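Local coordinates for protein aminomethyltransferase (PDB 3GIR) that belongs to the aminomethyltransferase (glycine cleavage T-protein) family, pairing a folate-binding-type domain with a C-terminal barrel domain, at residues Ser32-Pro37 with Ala53-Pro58; Ala107-Gly112 with Leu130-Leu135; Ser213-Glu218 with Leu260-Asn265; Pro306-Val311 with Met353-Val358. One frame throughout, in Å; residues are numbered along the deposited sequence. Where two conformers were deposited one is given.

Interaction 1 (Ser32-Pro37 with Ala53-Pro58); sequences SLKTLP and AGWRMP
K34 pairs in parallel with W55, their CA atoms 4.4 Å apart, which lays a very short, weakly bonded strand beside strand 55-60. Two nearly straight backbone bonds hold the pair: K34 N donates to G54 O at 2.9 Å, and R56 N donates to K34 O at 3.0 Å. The lysine then drapes itself over one face of the indole. K34 CB makes a CH-pi contact 3.7 Å from the centroid of the W55 six-membered ring, and K34 CD lies 3.6 Å from W55 CE2. With CG anti to the carbonyl carbon (chi1 -66°) and the chain extended beyond it, the lysine follows the ring to its nitrogen edge, where one water accepts from both K34 NZ and W55 NE1. L33 does something similar on a smaller scale, resting CD1 over a face of the R56 guanidinium, 3.7 Å from R56 NH2. Waters in the plane of that guanidinium connect it to L33 O and T35 OG1. Further along, the end of L36, its CD1, comes up against P58 CD at 3.6 Å, beside H42 of helix 39-44. Aliphatic carbons of K34 and L33 thus cover the flat groups while water bridges their polar edges, as suits a partly exposed sheet margin.

Interaction 2 (Ala107-Gly112 with Leu130-Leu135); sequences ALLKIG and LILTRL
I111 and R134 bring a loop without regular structure close to strand 130-135, their CA atoms 4.9 Å apart, and next to them G112 N donates to R134 O at 2.7 Å. The side chain of R134 carries most of the contact. Its CG is anti to the backbone N (chi1 -172°) and the chain stays extended to NE, so that it runs along the loop and delivers NH1 to two carbonyls. R134 NH1 reaches L109 O at 2.8 Å, nearly in line with the carbonyl bond and in the guanidinium plane. R134 NH1 also meets A107 O at 3.1 Å, in a more bent bond (138° at the hydrogen) from above the plane of that carbonyl. I111 CG1 passes the stem obliquely, 4.2 Å from R134 CD, while L109 CD2 packs against L132 CD2 at 4.0 Å. V95 of helix 94-101 touches both A107 and R134. The other guanidinium nitrogens are also engaged: NE bonds to A136 O and NH2 to E137 O. A buried arginine is here gripped by four main-chain oxygens, which fix its rotation and tie the loop to the strand's end; the negative ends of these carbonyl dipoles would probably stabilise the buried positive charge.

Interaction 3 (Ser213-Glu218 with Leu260-Asn265); sequences SGYTGE and LCLHGN
A tyrosine hydroxyl that bonds to a backbone carbonyl from well above its plane is the striking feature here: Y215 OH donates to C261 O at 2.7 Å, 42° out of the carbonyl plane. Relative to the phenol the arrangement is flatter, since C261 O lies at the edge of the ring, in its plane. This is the sole hydrogen bond between the two loops, whose backbones stay well apart. CG of Y215 stands anti to the backbone N (chi1 -161°), which sends the ring across the gap. The L260 and Y215 side chains lie alongside one another, running opposite ways; L260 CD1 sits 3.7 Å from Y215 CD1 and reaches back to within 3.5 Å of Y215 C. At the far end of the ring, L262 CB packs 3.4 Å from Y215 OH. Helix 248-257 adds R251 and R255 against the tyrosine, and R255 also bonds to L260 O. Beyond Y215 the loop closes in an ST turn, E218 N donating to T216 OG1, which is itself bonded to Q178. Because the hydroxyl spends its proton on C261 O, the far end of the ring is fixed to the second loop, while L260 packs obliquely beside its nearer part.

Interaction 4 (Pro306-Val311 with Met353-Val358); sequences PSRCRV and MGYVPV
Y355 projects across the neighbouring strand towards R308 and R310, and each part of its side chain meets something different. Its CB lies 4.0 Å from C309 O, beside the backbone. CG, anti to the carbonyl carbon (chi1 -76°), is covered by R308, whose NH1 is 4.0 Å from Y355 CG. The next ring atom presses on main chain: Y355 CD1 is 3.4 Å from C309 C. Y355 CE1 follows at 3.5 Å from R310 N, and Y355 CZ comes to 3.8 Å from R310 CB. The hydroxyl at the tip bonds to D266 O, beyond both segments. Strands 309-315 and 349-356 are neighbours in the antiparallel sheet of the C-terminal barrel domain. R310 with Y355 is a non-hydrogen-bonded pair, set between the hydrogen-bonded pairs C309-V356 and V311-G354, where four backbone bonds join the strands. The two arginines take opposite faces of the phenol. R308 CZ makes a cation-pi contact 4.5 Å from the Y355 ring centroid, with guanidinium and ring planes 37° apart, while R310 offers CA and CB to the other face and sends its NE on to A276 O. On the reverse side of the sheet V311 CG2 touches V356 CG2 at 3.9 Å, and C309 SG rests against the CA and CB of V358.

Overall arrangement
Along the chain the four contacts follow one another without interleaving, each closing before the next opens. Interaction 1 joins two strands of a small mixed sheet near the modelled N-terminus, and interaction 2 fastens a loop to strand 126-136 of a five-stranded antiparallel sheet; their centres lie 29 Å apart. Interaction 3 is nearly central, about 3 Å from the centre of the chain, and 18 to 20 Å from each of the others, centre to centre. It touches interaction 4 in the C-terminal barrel domain, C261 SG packing 3.4 Å from R310 NE. Loop 260-265, part of the folate-binding-type region, thus faces Y215 through one contact and the barrel strands through the other, linking the two regions.

Interaction 1 (Ser32-Pro37 with Ala53-Pro58)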
loop_
_atom_site.group_PDB
_atom_site.type_symbol
_atom_site.label_atom_id
_atom_site.label_comp_id
_atom_site.label_asym_id
_atom_site.label_seq_id
_atom_site.Cartn_x
_atom_site.Cartn_y
_atom_site.Cartn_z
ATOM N N SER A 32 5.299 -5.443 24.434
ATOM C CA SER A 32 4.142 -5.988 23.680
ATOM C C SER A 32 3.961 -5.431 22.230
ATOM O O SER A 32 3.436 -6.152 21.336
ATOM C CB SER A 32 2.850 -5.791 24.483
ATOM O OG SER A 32 1.758 -6.441 23.818
ATOM N N LEU A 33 4.356 -4.181 21.966
ATOM C CA LEU A 33 4.553 -3.798 20.542
ATOM C C LEU A 33 5.733 -4.604 19.978
ATOM O O LEU A 33 6.721 -4.806 20.630
ATOM C CB LEU A 33 4.809 -2.298 20.338
ATOM C CG LEU A 33 3.626 -1.371 20.614
ATOM C CD1 LEU A 33 4.083 0.063 20.472
ATOM C CD2 LEU A 33 2.437 -1.619 19.655
ATOM N N LYS A 34 5.616 -5.020 18.723
ATOM C CA LYS A 34 6.716 -5.695 18.050
ATOM C C LYS A 34 7.830 -4.734 17.746
ATOM O O LYS A 34 7.608 -3.541 17.492
ATOM C CB LYS A 34 6.215 -6.335 16.769
ATOM C CG LYS A 34 5.181 -7.525 17.015
ATOM C CD LYS A 34 4.475 -7.848 15.677
ATOM C CE LYS A 34 3.427 -8.912 15.780
ATOM N NZ LYS A 34 2.599 -8.889 14.534
ATOM N N THR A 35 9.048 -5.254 17.737
ATOM C CA THR A 35 10.245 -4.443 17.553
ATOM C C THR A 35 10.844 -4.678 16.131
ATOM O O THR A 35 11.127 -5.804 15.751
ATOM C CB THR A 35 11.260 -4.785 18.608
ATOM O OG1 THR A 35 10.686 -4.433 19.887
ATOM C CG2 THR A 35 12.544 -4.037 18.443
ATOM N N LEU A 36 11.150 -3.604 15.440
ATOM C CA LEU A 36 11.855 -3.676 14.147
ATOM C C LEU A 36 13.234 -4.216 14.331
ATOM O O LEU A 36 13.975 -3.819 15.250
ATOM C CB LEU A 36 11.989 -2.284 13.552
ATOM C CG LEU A 36 10.692 -1.666 13.057
ATOM C CD1 LEU A 36 10.894 -0.149 12.797
ATOM C CD2 LEU A 36 10.098 -2.395 11.813
ATOM N N PRO A 37 13.614 -5.133 13.449
ATOM C CA PRO A 37 15.052 -5.530 13.477
ATOM C C PRO A 37 16.068 -4.424 13.503
ATOM O O PRO A 37 17.082 -4.517 14.214
ATOM C CB PRO A 37 15.158 -6.350 12.174
ATOM C CG PRO A 37 13.821 -6.944 11.969
ATOM C CD PRO A 37 12.865 -5.840 12.409
ATOM N N ALA A 53 -0.116 -0.860 13.645
ATOM C CA ALA A 53 -0.376 -2.269 13.291
ATOM C C ALA A 53 0.311 -3.230 14.183
ATOM O O ALA A 53 0.754 -4.304 13.773
ATOM C CB ALA A 53 0.009 -2.545 11.754
ATOM N N GLY A 54 0.429 -2.876 15.468
ATOM C CA GLY A 54 1.073 -3.716 16.452
ATOM C C GLY A 54 2.583 -3.664 16.599
ATOM O O GLY A 54 3.159 -4.422 17.392
ATOM N N TRP A 55 3.202 -2.737 15.838
ATOM C CA TRP A 55 4.605 -2.489 15.856
ATOM C C TRP A 55 4.954 -1.124 16.410
ATOM O O TRP A 55 4.191 -0.208 16.260
ATOM C CB TRP A 55 5.179 -2.490 14.412
ATOM C CG TRP A 55 5.115 -3.885 13.765
ATOM C CD1 TRP A 55 4.041 -4.474 13.278
ATOM C CD2 TRP A 55 6.218 -4.769 13.544
ATOM N NE1 TRP A 55 4.373 -5.725 12.741
ATOM C CE2 TRP A 55 5.706 -5.925 12.916
ATOM C CE3 TRP A 55 7.573 -4.695 13.807
ATOM C CZ2 TRP A 55 6.542 -6.991 12.490
ATOM C CZ3 TRP A 55 8.406 -5.748 13.410
ATOM C CH2 TRP A 55 7.869 -6.879 12.773
ATOM N N ARG A 56 6.118 -1.028 17.021
ATOM C CA ARG A 56 6.707 0.257 17.426
ATOM C C ARG A 56 7.488 0.812 16.189
ATOM O O ARG A 56 8.575 0.314 15.818
ATOM C CB ARG A 56 7.585 0.168 18.672
ATOM C CG ARG A 56 8.291 1.510 18.997
ATOM C CD ARG A 56 8.995 1.570 20.345
ATOM N NE ARG A 56 8.039 1.512 21.401
ATOM C CZ ARG A 56 7.671 0.435 22.084
ATOM N NH1 ARG A 56 8.240 -0.754 21.860
ATOM N NH2 ARG A 56 6.727 0.547 23.020
ATOM N N MET A 57 6.947 1.851 15.605
ATOM C CA MET A 57 7.478 2.368 14.311
ATOM C C MET A 57 8.003 3.779 14.444
ATOM O O MET A 57 7.436 4.556 15.242
ATOM C CB MET A 57 6.401 2.334 13.229
ATOM C CG MET A 57 5.855 0.972 12.890
ATOM S SD MET A 57 7.095 -0.119 12.188
ATOM C CE MET A 57 7.229 0.565 10.496
ATOM N N PRO A 58 8.982 4.156 13.644
ATOM C CA PRO A 58 9.423 5.543 13.651
ATOM C C PRO A 58 8.391 6.390 12.928
ATOM O O PRO A 58 8.168 6.245 11.709
ATOM C CB PRO A 58 10.808 5.464 12.940
ATOM C CG PRO A 58 10.757 4.183 12.121
ATOM C CD PRO A 58 9.828 3.297 12.792
HETATM O O HOH W 1 1.782 -6.203 18.723
HETATM O O HOH W 2 7.646 -3.391 22.937
HETATM O O HOH W 3 2.437 -7.847 11.778
HETATM O O HOH W 4 1.075 -6.883 14.145
HETATM O O HOH W 5 10.466 -1.559 19.844
HETATM O O HOH W 6 10.702 -1.060 16.772
#

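Interaction 2 (Ala107-Gly112 with Leu130-Leu135)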
loop_
_atom_site.group_PDB
_atom_site.type_symbol
_atom_site.label_atom_id
_atom_site.label_comp_id
_atom_site.label_asym_id
_atom_site.label_seq_id
_atom_site.Cartn_x
_atom_site.Cartn_y
_atom_site.Cartn_z
ATOM N N ALA A 107 -1.315 -18.017 -14.083
ATOM C CA ALA A 107 -0.626 -18.679 -15.187
ATOM C C ALA A 107 -0.175 -17.624 -16.199
ATOM O O ALA A 107 0.917 -17.725 -16.768
ATOM C CB ALA A 107 -1.548 -19.756 -15.852
ATOM N N LEU A 108 -0.952 -16.564 -16.371
ATOM C CA LEU A 108 -0.607 -15.501 -17.356
ATOM C C LEU A 108 0.436 -14.525 -16.829
ATOM O O LEU A 108 1.077 -13.843 -17.598
ATOM C CB LEU A 108 -1.847 -14.694 -17.765
ATOM C CG LEU A 108 -3.016 -15.411 -18.445
ATOM C CD1 LEU A 108 -4.054 -14.375 -18.933
ATOM C CD2 LEU A 108 -2.574 -16.389 -19.583
ATOM N N LEU A 109 0.617 -14.415 -15.516
ATOM C CA LEU A 109 1.630 -13.505 -14.979
ATOM C C LEU A 109 3.009 -13.940 -15.469
ATOM O O LEU A 109 3.392 -15.091 -15.309
ATOM C CB LEU A 109 1.550 -13.552 -13.444
ATOM C CG LEU A 109 2.117 -12.401 -12.663
ATOM C CD1 LEU A 109 1.575 -11.048 -13.198
ATOM C CD2 LEU A 109 1.890 -12.571 -11.151
ATOM N N LYS A 110 3.772 -13.032 -16.074
ATOM C CA LYS A 110 5.073 -13.402 -16.542
ATOM C C LYS A 110 6.029 -13.475 -15.372
ATOM O O LYS A 110 5.871 -12.788 -14.353
ATOM C CB LYS A 110 5.565 -12.444 -17.644
ATOM C CG LYS A 110 4.636 -12.408 -18.905
ATOM C CD LYS A 110 5.036 -11.324 -19.886
ATOM C CE LYS A 110 3.911 -11.043 -20.925
ATOM N NZ LYS A 110 3.958 -9.620 -21.446
ATOM N N ILE A 111 7.027 -14.331 -15.475
ATOM C CA ILE A 111 8.119 -14.339 -14.491
ATOM C C ILE A 111 8.734 -12.932 -14.415
ATOM O O ILE A 111 9.053 -12.286 -15.434
ATOM C CB ILE A 111 9.227 -15.356 -14.885
ATOM C CG1 ILE A 111 8.733 -16.793 -14.705
ATOM C CG2 ILE A 111 10.403 -15.181 -14.017
ATOM C CD1 ILE A 111 9.740 -17.893 -15.246
ATOM N N GLY A 112 8.928 -12.442 -13.195
ATOM C CA GLY A 112 9.352 -11.084 -12.929
ATOM C C GLY A 112 8.283 -10.007 -12.781
ATOM O O GLY A 112 8.622 -8.855 -12.478
ATOM N N LEU A 130 -2.667 -6.743 -1.537
ATOM C CA LEU A 130 -1.404 -7.508 -1.590
ATOM C C LEU A 130 -0.731 -7.176 -2.897
ATOM O O LEU A 130 -1.404 -6.818 -3.824
ATOM C CB LEU A 130 -1.767 -9.036 -1.571
ATOM C CG LEU A 130 -2.520 -9.699 -0.435
ATOM C CD1 LEU A 130 -3.067 -11.131 -0.690
ATOM C CD2 LEU A 130 -1.632 -9.752 0.821
ATOM N N ILE A 131 0.582 -7.404 -3.014
ATOM C CA ILE A 131 1.264 -7.433 -4.273
ATOM C C ILE A 131 1.808 -8.840 -4.455
ATOM O O ILE A 131 2.500 -9.409 -3.565
ATOM C CB ILE A 131 2.449 -6.448 -4.392
ATOM C CG1 ILE A 131 2.036 -5.049 -3.941
ATOM C CG2 ILE A 131 3.077 -6.533 -5.767
ATOM C CD1 ILE A 131 1.002 -4.453 -4.848
ATOM N N LEU A 132 1.458 -9.414 -5.624
ATOM C CA LEU A 132 1.878 -10.766 -6.039
ATOM C C LEU A 132 2.926 -10.634 -7.152
ATOM O O LEU A 132 2.675 -9.931 -8.136
ATOM C CB LEU A 132 0.667 -11.514 -6.573
ATOM C CG LEU A 132 0.935 -12.909 -7.203
ATOM C CD1 LEU A 132 1.405 -13.938 -6.204
ATOM C CD2 LEU A 132 -0.270 -13.425 -7.920
ATOM N N THR A 133 4.069 -11.302 -7.001
ATOM C CA THR A 133 5.155 -11.301 -8.017
ATOM C C THR A 133 5.511 -12.701 -8.350
ATOM O O THR A 133 5.602 -13.530 -7.457
ATOM C CB THR A 133 6.410 -10.595 -7.445
ATOM O OG1 THR A 133 6.034 -9.260 -7.072
ATOM C CG2 THR A 133 7.505 -10.486 -8.524
ATOM N N ARG A 134 5.579 -13.014 -9.637
ATOM C CA ARG A 134 6.042 -14.324 -10.066
ATOM C C ARG A 134 7.544 -14.318 -10.166
ATOM O O ARG A 134 8.122 -13.390 -10.774
ATOM C CB ARG A 134 5.429 -14.693 -11.396
ATOM C CG ARG A 134 5.721 -16.104 -11.805
ATOM C CD ARG A 134 4.931 -16.492 -12.995
ATOM N NE ARG A 134 4.866 -17.963 -13.095
ATOM C CZ ARG A 134 4.057 -18.553 -13.989
ATOM N NH1 ARG A 134 3.359 -17.824 -14.840
ATOM N NH2 ARG A 134 3.990 -19.881 -14.033
ATOM N N LEU A 135 8.156 -15.295 -9.533
ATOM C CA LEU A 135 9.630 -15.399 -9.477
ATOM C C LEU A 135 10.190 -16.516 -10.350
ATOM O O LEU A 135 11.320 -16.392 -10.826
ATOM C CB LEU A 135 10.100 -15.568 -8.051
ATOM C CG LEU A 135 9.952 -14.297 -7.184
ATOM C CD1 LEU A 135 10.365 -14.673 -5.741
ATOM C CD2 LEU A 135 10.750 -13.145 -7.829
#

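Interaction 3 (Ser213-Glu218 with Leu260-Asn265)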
loop_
_atom_site.group_PDB
_atom_site.type_symbol
_atom_site.label_atom_id
_atom_site.label_comp_id
_atom_site.label_asym_id
_atom_site.label_seq_id
_atom_site.Cartn_x
_atom_site.Cartn_y
_atom_site.Cartn_z
ATOM N N SER A 213 8.846 -0.699 -7.328
ATOM C CA SER A 213 7.475 -0.415 -6.906
ATOM C C SER A 213 7.579 0.436 -5.617
ATOM O O SER A 213 8.692 0.737 -5.159
ATOM C CB SER A 213 6.782 -1.735 -6.551
ATOM O OG SER A 213 7.359 -2.342 -5.367
ATOM N N GLY A 214 6.424 0.803 -5.062
ATOM C CA GLY A 214 6.461 1.487 -3.755
ATOM C C GLY A 214 5.086 1.997 -3.393
ATOM O O GLY A 214 4.063 1.512 -3.929
ATOM N N TYR A 215 5.058 2.998 -2.542
ATOM C CA TYR A 215 3.847 3.529 -1.992
ATOM C C TYR A 215 3.850 5.044 -1.950
ATOM O O TYR A 215 3.259 5.687 -1.053
ATOM C CB TYR A 215 3.696 2.937 -0.561
ATOM C CG TYR A 215 2.369 2.957 0.072
ATOM C CD1 TYR A 215 1.234 2.537 -0.580
ATOM C CD2 TYR A 215 2.260 3.284 1.402
ATOM C CE1 TYR A 215 0.026 2.440 0.065
ATOM C CE2 TYR A 215 1.017 3.203 2.065
ATOM C CZ TYR A 215 -0.067 2.802 1.395
ATOM O OH TYR A 215 -1.249 2.729 2.152
ATOM N N THR A 216 4.484 5.678 -2.953
ATOM C CA THR A 216 4.774 7.101 -2.930
ATOM C C THR A 216 4.216 7.865 -4.151
ATOM O O THR A 216 4.090 9.075 -4.127
ATOM C CB THR A 216 6.287 7.391 -2.777
ATOM O OG1 THR A 216 6.972 6.889 -3.949
ATOM C CG2 THR A 216 6.882 6.830 -1.385
ATOM N N GLY A 217 4.012 7.164 -5.243
ATOM C CA GLY A 217 3.727 7.805 -6.556
ATOM C C GLY A 217 4.986 8.310 -7.255
ATOM O O GLY A 217 4.894 8.856 -8.360
ATOM N N GLU A 218 6.153 8.070 -6.666
ATOM C CA GLU A 218 7.449 8.338 -7.289
ATOM C C GLU A 218 8.013 7.081 -7.908
ATOM O O GLU A 218 7.515 5.982 -7.723
ATOM C CB GLU A 218 8.428 8.918 -6.278
ATOM C CG GLU A 218 8.000 10.187 -5.584
ATOM C CD GLU A 218 7.919 11.360 -6.519
ATOM O OE1 GLU A 218 8.702 11.413 -7.496
ATOM O OE2 GLU A 218 7.037 12.250 -6.311
ATOM N N LEU A 260 -3.301 6.455 -2.935
ATOM C CA LEU A 260 -3.170 5.046 -2.628
ATOM C C LEU A 260 -3.909 4.671 -1.395
ATOM O O LEU A 260 -3.861 5.391 -0.409
ATOM C CB LEU A 260 -1.692 4.670 -2.524
ATOM C CG LEU A 260 -0.813 5.124 -3.691
ATOM C CD1 LEU A 260 0.676 4.835 -3.429
ATOM C CD2 LEU A 260 -1.323 4.431 -4.920
ATOM N N CYS A 261 -4.542 3.513 -1.404
ATOM C CA CYS A 261 -5.311 3.061 -0.213
ATOM C C CYS A 261 -4.447 2.529 0.899
ATOM O O CYS A 261 -3.388 1.899 0.660
ATOM C CB CYS A 261 -6.271 1.959 -0.575
ATOM S SG CYS A 261 -7.649 2.564 -1.579
ATOM N N LEU A 262 -4.934 2.708 2.128
ATOM C CA LEU A 262 -4.333 2.086 3.297
ATOM C C LEU A 262 -5.361 1.111 3.881
ATOM O O LEU A 262 -6.441 1.524 4.358
ATOM C CB LEU A 262 -3.835 3.123 4.306
ATOM C CG LEU A 262 -3.445 2.498 5.650
ATOM C CD1 LEU A 262 -2.207 1.642 5.367
ATOM C CD2 LEU A 262 -3.184 3.589 6.686
ATOM N N HIS A 263 -5.042 -0.189 3.915
ATOM C CA HIS A 263 -5.972 -1.114 4.473
ATOM C C HIS A 263 -6.099 -0.887 5.970
ATOM O O HIS A 263 -5.139 -0.585 6.681
ATOM C CB HIS A 263 -5.565 -2.559 4.178
ATOM C CG HIS A 263 -6.653 -3.545 4.436
ATOM N ND1 HIS A 263 -6.932 -3.991 5.700
ATOM C CD2 HIS A 263 -7.580 -4.108 3.617
ATOM C CE1 HIS A 263 -7.963 -4.813 5.656
ATOM N NE2 HIS A 263 -8.379 -4.907 4.408
ATOM N N GLY A 264 -7.352 -0.920 6.426
ATOM C CA GLY A 264 -7.700 -0.552 7.811
ATOM C C GLY A 264 -8.223 0.868 7.938
ATOM O O GLY A 264 -8.852 1.223 8.941
ATOM N N ASN A 265 -7.992 1.674 6.904
ATOM C CA ASN A 265 -8.520 3.040 6.792
ATOM C C ASN A 265 -9.484 3.092 5.629
ATOM O O ASN A 265 -10.714 3.087 5.798
ATOM C CB ASN A 265 -7.423 4.069 6.541
ATOM C CG ASN A 265 -6.702 4.512 7.815
ATOM O OD1 ASN A 265 -6.433 3.696 8.713
ATOM N ND2 ASN A 265 -6.319 5.776 7.867
#

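Interaction 4 (Pro306-Val311 with Met353-Val358)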
loop_
_atom_site.group_PDB
_atom_site.type_symbol
_atom_site.label_atom_id
_atom_site.label_comp_id
_atom_site.label_asym_id
_atom_site.label_seq_id
_atom_site.Cartn_x
_atom_site.Cartn_y
_atom_site.Cartn_z
ATOM N N PRO A 306 -22.053 0.112 -6.512
ATOM C CA PRO A 306 -21.479 0.316 -5.157
ATOM C C PRO A 306 -22.507 0.698 -4.069
ATOM O O PRO A 306 -23.479 1.360 -4.372
ATOM C CB PRO A 306 -20.416 1.406 -5.389
ATOM C CG PRO A 306 -20.646 1.941 -6.770
ATOM C CD PRO A 306 -21.402 0.914 -7.551
ATOM N N SER A 307 -22.298 0.239 -2.818
ATOM C CA SER A 307 -23.167 0.625 -1.670
ATOM C C SER A 307 -22.714 1.958 -1.036
ATOM O O SER A 307 -23.489 2.591 -0.320
ATOM C CB SER A 307 -23.308 -0.518 -0.611
ATOM O OG SER A 307 -22.135 -0.781 0.170
ATOM N N ARG A 308 -21.467 2.343 -1.325
ATOM C CA ARG A 308 -20.871 3.630 -0.963
ATOM C C ARG A 308 -19.627 3.694 -1.848
ATOM O O ARG A 308 -19.227 2.665 -2.402
ATOM C CB ARG A 308 -20.439 3.640 0.466
ATOM C CG ARG A 308 -19.840 2.382 0.953
ATOM C CD ARG A 308 -19.418 2.646 2.384
ATOM N NE ARG A 308 -18.758 1.539 3.042
ATOM C CZ ARG A 308 -18.005 1.660 4.149
ATOM N NH1 ARG A 308 -17.781 2.865 4.714
ATOM N NH2 ARG A 308 -17.448 0.566 4.705
ATOM N N CYS A 309 -19.014 4.867 -1.987
ATOM C CA CYS A 309 -17.964 5.069 -3.021
ATOM C C CYS A 309 -16.740 5.720 -2.406
ATOM O O CYS A 309 -16.872 6.783 -1.806
ATOM C CB CYS A 309 -18.387 5.988 -4.121
ATOM S SG CYS A 309 -19.870 5.295 -4.943
ATOM N N ARG A 310 -15.547 5.138 -2.625
ATOM C CA ARG A 310 -14.310 5.783 -2.182
ATOM C C ARG A 310 -13.928 6.930 -3.104
ATOM O O ARG A 310 -13.837 6.774 -4.357
ATOM C CB ARG A 310 -13.157 4.787 -2.176
ATOM C CG ARG A 310 -11.858 5.444 -1.628
ATOM C CD ARG A 310 -10.738 4.392 -1.575
ATOM N NE ARG A 310 -10.461 3.894 -2.937
ATOM C CZ ARG A 310 -9.664 4.449 -3.843
ATOM N NH1 ARG A 310 -8.882 5.497 -3.586
ATOM N NH2 ARG A 310 -9.580 3.884 -5.037
ATOM N N VAL A 311 -13.787 8.114 -2.501
ATOM C CA VAL A 311 -13.474 9.295 -3.189
ATOM C C VAL A 311 -12.349 10.105 -2.549
ATOM O O VAL A 311 -12.145 10.080 -1.316
ATOM C CB VAL A 311 -14.755 10.228 -3.408
ATOM C CG1 VAL A 311 -15.849 9.515 -4.228
ATOM C CG2 VAL A 311 -15.278 10.754 -2.083
ATOM N N MET A 353 -9.286 11.262 1.856
ATOM C CA MET A 353 -10.075 10.295 1.088
ATOM C C MET A 353 -11.165 9.821 2.006
ATOM O O MET A 353 -11.059 9.892 3.226
ATOM C CB MET A 353 -9.258 9.095 0.579
ATOM C CG MET A 353 -8.361 9.412 -0.541
ATOM S SD MET A 353 -7.646 7.932 -1.330
ATOM C CE MET A 353 -7.494 6.848 0.072
ATOM N N GLY A 354 -12.267 9.344 1.423
ATOM C CA GLY A 354 -13.349 8.889 2.291
ATOM C C GLY A 354 -14.438 8.253 1.458
ATOM O O GLY A 354 -14.246 8.015 0.237
ATOM N N TYR A 355 -15.562 7.988 2.073
ATOM C CA TYR A 355 -16.728 7.353 1.470
ATOM C C TYR A 355 -17.892 8.270 1.486
ATOM O O TYR A 355 -18.201 8.865 2.501
ATOM C CB TYR A 355 -17.116 6.026 2.125
ATOM C CG TYR A 355 -16.172 4.897 1.709
ATOM C CD1 TYR A 355 -16.438 4.092 0.614
ATOM C CD2 TYR A 355 -14.976 4.695 2.385
ATOM C CE1 TYR A 355 -15.588 3.112 0.221
ATOM C CE2 TYR A 355 -14.103 3.673 1.963
ATOM C CZ TYR A 355 -14.417 2.914 0.882
ATOM O OH TYR A 355 -13.541 1.913 0.398
ATOM N N VAL A 356 -18.579 8.332 0.342
ATOM C CA VAL A 356 -19.851 9.064 0.176
ATOM C C VAL A 356 -20.780 8.119 -0.613
ATOM O O VAL A 356 -20.349 7.231 -1.342
ATOM C CB VAL A 356 -19.652 10.420 -0.497
ATOM C CG1 VAL A 356 -18.767 11.377 0.353
ATOM C CG2 VAL A 356 -19.143 10.264 -1.974
ATOM N N PRO A 357 -22.109 8.367 -0.552
ATOM C CA PRO A 357 -22.977 7.568 -1.371
ATOM C C PRO A 357 -22.801 7.917 -2.826
ATOM O O PRO A 357 -22.290 9.001 -3.191
ATOM C CB PRO A 357 -24.380 7.972 -0.857
ATOM C CG PRO A 357 -24.157 8.666 0.435
ATOM C CD PRO A 357 -22.845 9.356 0.223
ATOM N N VAL A 358 -23.239 7.001 -3.688
ATOM C CA VAL A 358 -23.029 7.197 -5.117
ATOM C C VAL A 358 -23.552 8.528 -5.661
ATOM O O VAL A 358 -22.925 9.156 -6.518
ATOM C CB VAL A 358 -23.543 5.945 -5.908
ATOM C CG1 VAL A 358 -25.026 5.775 -5.835
ATOM C CG2 VAL A 358 -23.052 5.970 -7.381
#